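Local coordinates for protein nitrophorin Cim l NP (Cimex lectularius, PDB 2IMQ) that carries nitric oxide on a heme b group and releases it into the victim during feeding, which widens the blood vessels, at residues L7-S13 with P37-A43; K71-L76 with T87-E92. All coordinates share one frame; numbering follows the deposited sequence.

Interaction 1: residues L7-S13 with P37-A43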
loop_
_atom_site.group_PDB
_atom_site.type_symbol
_atom_site.label_atom_id
_atom_site.label_comp_id
_atom_site.label_asym_id
_atom_site.label_seq_id
_atom_site.Cartn_x
_atom_site.Cartn_y
_atom_site.Cartn_z
ATOM N N LEU A 7 3.443 5.286 18.304
ATOM C CA LEU A 7 2.468 5.846 17.439
ATOM C C LEU A 7 1.811 4.704 16.684
ATOM O O LEU A 7 2.417 3.620 16.490
ATOM C CB LEU A 7 3.107 6.852 16.469
ATOM C CG LEU A 7 3.747 8.108 17.078
ATOM C CD1 LEU A 7 4.592 8.838 16.100
ATOM C CD2 LEU A 7 2.667 8.997 17.644
ATOM N N SER A 8 0.594 4.951 16.222
ATOM C CA SER A 8 -0.112 3.997 15.342
ATOM C C SER A 8 -0.235 4.508 13.919
ATOM O O SER A 8 -0.352 5.696 13.675
ATOM C CB SER A 8 -1.479 3.671 15.885
ATOM O OG SER A 8 -2.258 4.809 16.001
ATOM N N VAL A 9 -0.139 3.572 12.987
ATOM C CA VAL A 9 -0.163 3.865 11.574
ATOM C C VAL A 9 -1.145 2.906 10.960
ATOM O O VAL A 9 -1.101 1.706 11.258
ATOM C CB VAL A 9 1.239 3.617 10.891
ATOM C CG1 VAL A 9 1.190 3.901 9.374
ATOM C CG2 VAL A 9 2.298 4.410 11.597
ATOM N N HIS A 10 -2.067 3.439 10.153
ATOM C CA HIS A 10 -2.926 2.624 9.270
ATOM C C HIS A 10 -2.513 2.877 7.846
ATOM O O HIS A 10 -2.303 4.024 7.455
ATOM C CB HIS A 10 -4.411 3.006 9.424
ATOM C CG HIS A 10 -5.024 2.582 10.726
ATOM N ND1 HIS A 10 -6.392 2.588 10.941
ATOM C CD2 HIS A 10 -4.455 2.139 11.874
ATOM C CE1 HIS A 10 -6.626 2.175 12.176
ATOM N NE2 HIS A 10 -5.472 1.913 12.770
ATOM N N THR A 11 -2.399 1.813 7.087
ATOM C CA THR A 11 -2.200 1.911 5.654
ATOM C C THR A 11 -3.279 1.166 4.930
ATOM O O THR A 11 -3.741 0.114 5.392
ATOM C CB THR A 11 -0.810 1.338 5.243
ATOM O OG1 THR A 11 -0.734 -0.070 5.495
ATOM C CG2 THR A 11 0.312 2.016 6.015
ATOM N N VAL A 12 -3.679 1.684 3.785
ATOM C CA VAL A 12 -4.544 0.950 2.906
ATOM C C VAL A 12 -4.088 1.085 1.494
ATOM O O VAL A 12 -3.729 2.188 1.067
ATOM C CB VAL A 12 -6.047 1.356 3.104
ATOM C CG1 VAL A 12 -6.308 2.803 2.716
ATOM C CG2 VAL A 12 -6.974 0.450 2.351
ATOM N N SER A 13 -4.110 -0.011 0.762
ATOM C CA SER A 13 -3.903 0.122 -0.635
ATOM C C SER A 13 -4.937 -0.674 -1.417
ATOM O O SER A 13 -5.518 -1.687 -0.920
ATOM C CB SER A 13 -2.524 -0.267 -1.034
ATOM O OG SER A 13 -2.343 -1.661 -1.103
ATOM N N PRO A 37 -5.752 6.451 14.625
ATOM C CA PRO A 37 -4.340 6.293 14.357
ATOM C C PRO A 37 -3.666 7.602 14.165
ATOM O O PRO A 37 -4.259 8.569 13.699
ATOM C CB PRO A 37 -4.319 5.510 13.061
ATOM C CG PRO A 37 -5.602 5.780 12.419
ATOM C CD PRO A 37 -6.586 5.881 13.568
ATOM N N ASP A 38 -2.382 7.664 14.479
ATOM C CA ASP A 38 -1.616 8.885 14.302
ATOM C C ASP A 38 -1.317 9.259 12.871
ATOM O O ASP A 38 -1.327 10.432 12.511
ATOM C CB ASP A 38 -0.342 8.779 15.123
ATOM C CG ASP A 38 -0.630 8.551 16.568
ATOM O OD1 ASP A 38 -1.195 9.489 17.214
ATOM O OD2 ASP A 38 -0.429 7.440 17.114
ATOM N N VAL A 39 -1.066 8.238 12.039
ATOM C CA VAL A 39 -0.723 8.428 10.638
ATOM C C VAL A 39 -1.595 7.495 9.799
ATOM O O VAL A 39 -1.829 6.349 10.196
ATOM C CB VAL A 39 0.777 8.084 10.396
ATOM C CG1 VAL A 39 1.097 8.195 8.935
ATOM C CG2 VAL A 39 1.607 8.965 11.317
ATOM N N ILE A 40 -2.081 8.018 8.692
ATOM C CA ILE A 40 -2.814 7.182 7.717
ATOM C C ILE A 40 -2.249 7.397 6.337
ATOM O O ILE A 40 -2.024 8.539 5.906
ATOM C CB ILE A 40 -4.313 7.598 7.682
ATOM C CG1 ILE A 40 -5.007 7.398 9.029
ATOM C CG2 ILE A 40 -5.061 6.809 6.659
ATOM C CD1 ILE A 40 -6.419 8.018 9.094
ATOM N N ALA A 41 -1.980 6.300 5.625
ATOM C CA ALA A 41 -1.505 6.385 4.262
ATOM C C ALA A 41 -2.456 5.590 3.358
ATOM O O ALA A 41 -2.875 4.488 3.742
ATOM C CB ALA A 41 -0.122 5.865 4.136
ATOM N N VAL A 42 -2.786 6.176 2.229
ATOM C CA VAL A 42 -3.676 5.596 1.226
ATOM C C VAL A 42 -2.993 5.512 -0.123
ATOM O O VAL A 42 -2.571 6.533 -0.649
ATOM C CB VAL A 42 -4.952 6.478 1.068
ATOM C CG1 VAL A 42 -5.919 5.850 0.064
ATOM C CG2 VAL A 42 -5.618 6.684 2.472
ATOM N N ALA A 43 -2.888 4.327 -0.690
ATOM C CA ALA A 43 -2.231 4.151 -1.974
ATOM C C ALA A 43 -3.241 3.483 -2.910
ATOM O O ALA A 43 -3.919 2.501 -2.565
ATOM C CB ALA A 43 -0.980 3.283 -1.876
#
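S8, H10 and V12 of the strand 7-13 are linked by backbone hydrogen bonds to V39, A41 and A43, the parallel ladder of a beta-alpha-beta unit whose helix is 26-29. The two strands are central neighbours in one sheet of the DNase I-like beta-sandwich, and their axes come within 4.7 Å of each other. H10 N binds V39 O, and H10 O receives A41 N at 2.9 Å; V12 repeats the pattern one step on, taking A43 N on its carbonyl oxygen. CA-H...O contacts, such as S13 CA to A43 O at 3.1 Å, fill the intervals.

Ahead of the regular ladder, side chains make the bonds. S8 N reaches D38 OD2 at 2.8 Å in a nearly straight bond (N-H...O 170°) that uses the oxygen's anti lone pair. The other oxygen, OD1, is held by H94 NE2, and both ends of the carboxylate are thereby fixed. L7 crosses D38 roughly at a right angle, its methyl CD2 packed 3.5 Å from the carboxylate carbon CG. A chi1 of 59° tucks S8 OG back against its own main chain, where it accepts D38 N at 3.2 Å.

Apolar contacts divide between the two faces of the sheet. V9, T11 and S13 share one face with V39, A41 and A43, and F131 and I169 of the second sheet pack against part of this layer. On the face of H10, V12, I40 and V42, the methyls V12 CG1 and V42 CG2 lie side by side at 3.9 Å. V42 also comes close to the heme.

H10, whose ND1 bonds to L29 O, offers its imidazole face to proline in a CH-pi contact: P37 CG sits 3.6 Å from the ring centroid, 8° off the normal.

Interaction 2: residues K71-L76 with T87-E92; sequences KGYTKL and TVYCLE. With HEM (protoporphyrin IX containing Fe), chain B.
The antiparallel beta hairpin of strands 73-80 and 84-91 forms one border of the six-stranded sheet, and through K75, T87 and Y89 it supplies part of the heme pocket. T74 and C90 form a hydrogen-bonded pair, with T74 N giving to C90 O at 2.8 Å and C90 N returning a bond to T74 O. L76 N to V88 O and E92 N to G72 O carry the pairing to either side. G72 ends the preceding helix in a Schellman motif, its positive phi (97°) turning the chain into the strand.

Y73 and L91 send their CB atoms apart, yet the leucine side chain returns over the tyrosine ring: L91 CD2 stands 3.5 Å from the centroid of the Y73 ring in a CH-pi contact. L76 CD1 packs against C90 CB at 3.9 Å. Where strand 84-91 ends, T74 OG1 donates a short bond of 2.5 Å to E92 OE1, which accepts through its anti lone pair.

One heme propionate is shared between the strands. Y89 OH donates to HEM O2A at 2.6 Å, the oxygen lying at the edge of the ring and in its plane. K75 runs obliquely past that ring, with CB 3.7 Å from Y89 CE2; a bend at chi3 (76°) then brings NZ to HEM O1A at 3.0 Å. Each carboxylate oxygen thus has its own donor, one a phenol and the other an amine that is probably protonated; the lysine would then help to balance the charge expected on the propionate, holding that corner of the porphyrin to the hairpin.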
loop_
_atom_site.group_PDB
_atom_site.type_symbol
_atom_site.label_atom_id
_atom_site.label_comp_id
_atom_site.label_asym_id
_atom_site.label_seq_id
_atom_site.Cartn_x
_atom_site.Cartn_y
_atom_site.Cartn_z
ATOM N N LYS A 71 -11.588 14.755 12.398
ATOM C CA LYS A 71 -10.906 13.860 13.316
ATOM C C LYS A 71 -9.516 14.321 13.730
ATOM O O LYS A 71 -8.844 13.633 14.478
ATOM C CB LYS A 71 -10.859 12.442 12.715
ATOM C CG LYS A 71 -12.245 11.788 12.596
ATOM C CD LYS A 71 -12.308 10.664 11.595
ATOM C CE LYS A 71 -12.754 9.330 12.207
ATOM N NZ LYS A 71 -14.182 9.138 12.515
ATOM N N GLY A 72 -9.080 15.461 13.224
ATOM C CA GLY A 72 -7.837 16.081 13.610
ATOM C C GLY A 72 -6.661 15.820 12.721
ATOM O O GLY A 72 -5.529 16.135 13.087
ATOM N N TYR A 73 -6.905 15.284 11.533
ATOM C CA TYR A 73 -5.805 15.034 10.609
ATOM C C TYR A 73 -5.457 16.183 9.687
ATOM O O TYR A 73 -6.328 16.938 9.246
ATOM C CB TYR A 73 -6.139 13.831 9.712
ATOM C CG TYR A 73 -6.252 12.531 10.464
ATOM C CD1 TYR A 73 -7.461 12.076 10.913
ATOM C CD2 TYR A 73 -5.122 11.774 10.772
ATOM C CE1 TYR A 73 -7.562 10.924 11.625
ATOM C CE2 TYR A 73 -5.209 10.638 11.544
ATOM C CZ TYR A 73 -6.435 10.175 11.935
ATOM O OH TYR A 73 -6.581 9.027 12.665
ATOM N N THR A 74 -4.174 16.275 9.376
ATOM C CA THR A 74 -3.657 17.136 8.378
ATOM C C THR A 74 -3.192 16.240 7.199
ATOM O O THR A 74 -2.473 15.300 7.422
ATOM C CB THR A 74 -2.443 17.891 8.994
ATOM O OG1 THR A 74 -2.903 18.844 9.975
ATOM C CG2 THR A 74 -1.721 18.714 7.971
ATOM N N LYS A 75 -3.516 16.624 5.975
ATOM C CA LYS A 75 -2.990 15.932 4.776
ATOM C C LYS A 75 -1.568 16.456 4.534
ATOM O O LYS A 75 -1.387 17.651 4.233
ATOM C CB LYS A 75 -3.857 16.179 3.557
ATOM C CG LYS A 75 -3.233 15.601 2.284
ATOM C CD LYS A 75 -4.076 15.863 1.088
ATOM C CE LYS A 75 -3.962 17.284 0.620
ATOM N NZ LYS A 75 -4.896 17.503 -0.486
ATOM N N LEU A 76 -0.558 15.624 4.773
ATOM C CA LEU A 76 0.829 15.988 4.513
ATOM C C LEU A 76 1.085 16.123 3.032
ATOM O O LEU A 76 1.756 17.039 2.574
ATOM C CB LEU A 76 1.783 15.008 5.165
ATOM C CG LEU A 76 1.742 14.956 6.676
ATOM C CD1 LEU A 76 2.802 14.065 7.244
ATOM C CD2 LEU A 76 1.852 16.366 7.281
ATOM N N THR A 87 -1.406 9.207 -0.680
ATOM C CA THR A 87 -1.768 10.290 0.232
ATOM C C THR A 87 -1.316 9.886 1.619
ATOM O O THR A 87 -1.570 8.759 2.047
ATOM C CB THR A 87 -3.269 10.541 0.186
ATOM O OG1 THR A 87 -3.683 10.748 -1.167
ATOM C CG2 THR A 87 -3.613 11.801 0.978
ATOM N N VAL A 88 -0.744 10.848 2.375
ATOM C CA VAL A 88 -0.360 10.625 3.742
ATOM C C VAL A 88 -1.019 11.694 4.617
ATOM O O VAL A 88 -0.899 12.876 4.295
ATOM C CB VAL A 88 1.180 10.636 3.918
ATOM C CG1 VAL A 88 1.522 10.332 5.321
ATOM C CG2 VAL A 88 1.817 9.582 2.989
ATOM N N TYR A 89 -1.664 11.249 5.682
ATOM C CA TYR A 89 -2.285 12.116 6.675
ATOM C C TYR A 89 -1.620 11.866 8.011
ATOM O O TYR A 89 -1.207 10.750 8.341
ATOM C CB TYR A 89 -3.777 11.769 6.828
ATOM C CG TYR A 89 -4.594 11.896 5.612
ATOM C CD1 TYR A 89 -4.820 10.801 4.811
ATOM C CD2 TYR A 89 -5.165 13.093 5.239
ATOM C CE1 TYR A 89 -5.605 10.897 3.680
ATOM C CE2 TYR A 89 -5.955 13.194 4.114
ATOM C CZ TYR A 89 -6.186 12.072 3.319
ATOM O OH TYR A 89 -6.921 12.166 2.170
ATOM N N CYS A 90 -1.546 12.937 8.831
ATOM C CA CYS A 90 -1.038 12.783 10.167
ATOM C C CYS A 90 -1.843 13.661 11.093
ATOM O O CYS A 90 -2.270 14.726 10.682
ATOM C CB CYS A 90 0.436 13.177 10.217
ATOM S SG CYS A 90 1.310 12.997 11.833
ATOM N N LEU A 91 -2.061 13.210 12.311
ATOM C CA LEU A 91 -2.758 14.086 13.288
ATOM C C LEU A 91 -1.977 15.373 13.434
ATOM O O LEU A 91 -0.757 15.360 13.632
ATOM C CB LEU A 91 -2.947 13.385 14.617
ATOM C CG LEU A 91 -3.990 12.259 14.692
ATOM C CD1 LEU A 91 -3.938 11.594 16.013
ATOM C CD2 LEU A 91 -5.377 12.712 14.349
ATOM N N GLU A 92 -2.692 16.484 13.297
ATOM C CA GLU A 92 -2.082 17.799 13.378
ATOM C C GLU A 92 -1.285 18.008 14.675
ATOM O O GLU A 92 -0.269 18.675 14.665
ATOM C CB GLU A 92 -3.188 18.849 13.254
ATOM C CG GLU A 92 -2.769 20.268 13.572
ATOM C CD GLU A 92 -1.658 20.769 12.690
ATOM O OE1 GLU A 92 -1.614 20.345 11.508
ATOM O OE2 GLU A 92 -0.837 21.576 13.193
HETATM C CHA HEM B . -7.142 12.724 -4.703
HETATM C CHB HEM B . -8.182 8.285 -3.055
HETATM C CHC HEM B . -9.819 7.062 -7.413
HETATM C CHD HEM B . -8.534 11.300 -9.179
HETATM C C1A HEM B . -7.300 11.666 -3.855
HETATM C C2A HEM B . -6.995 11.638 -2.444
HETATM C C3A HEM B . -7.262 10.378 -2.016
HETATM C C4A HEM B . -7.763 9.611 -3.120
HETATM C CMA HEM B . -7.124 9.877 -0.590
HETATM C CAA HEM B . -6.473 12.800 -1.568
HETATM C CBA HEM B . -7.765 13.382 -0.934
HETATM C CGA HEM B . -7.464 14.609 -0.086
HETATM O O1A HEM B . -7.286 15.686 -0.654
HETATM O O2A HEM B . -7.469 14.524 1.167
HETATM C C1B HEM B . -8.726 7.592 -4.090
HETATM C C2B HEM B . -9.219 6.238 -4.011
HETATM C C3B HEM B . -9.681 5.886 -5.205
HETATM C C4B HEM B . -9.506 7.017 -6.080
HETATM C CMB HEM B . -9.125 5.541 -2.700
HETATM C CAB HEM B . -10.284 4.565 -5.655
HETATM C CBB HEM B . -10.804 3.703 -4.770
HETATM C C1C HEM B . -9.676 8.086 -8.305
HETATM C C2C HEM B . -9.976 8.065 -9.714
HETATM C C3C HEM B . -9.673 9.276 -10.174
HETATM C C4C HEM B . -9.055 10.030 -9.128
HETATM C CMC HEM B . -10.707 6.959 -10.483
HETATM C CAC HEM B . -9.847 9.771 -11.603
HETATM C CBC HEM B . -9.247 9.180 -12.634
HETATM C C1D HEM B . -8.000 12.035 -8.143
HETATM C C2D HEM B . -7.403 13.338 -8.310
HETATM C C3D HEM B . -7.009 13.787 -6.941
HETATM C C4D HEM B . -7.363 12.714 -6.049
HETATM C CMD HEM B . -7.254 14.125 -9.612
HETATM C CAD HEM B . -6.320 15.132 -6.651
HETATM C CBD HEM B . -7.372 16.202 -6.898
HETATM C CGD HEM B . -6.929 17.512 -6.326
HETATM O O1D HEM B . -7.720 18.500 -6.475
HETATM O O2D HEM B . -5.806 17.545 -5.744
HETATM N NA HEM B . -7.786 10.425 -4.252
HETATM N NB HEM B . -8.891 8.033 -5.373
HETATM N NC HEM B . -9.092 9.277 -7.995
HETATM N ND HEM B . -7.933 11.698 -6.797
HETATM FE FE HEM B . -8.559 9.912 -6.085
#

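Interactions 1 and 2 are two pairings in the same sheet, joined because strands 39-46 and 84-91 are neighbours in it. Interaction 1 is buried and parallel, in the middle of the sheet, with mostly aliphatic side chains on both faces and a single carboxylate at its start; interaction 2 is antiparallel and only partly buried at the sheet's border, where a lysine, a glutamate and the heme propionate take part. They touch directly: I40 O lies 2.7 Å from Y89 N and P37 O lies 2.6 Å from Y73 OH, both probable hydrogen bonds, which tie the central pair to the edge hairpin through backbone and side chain respectively.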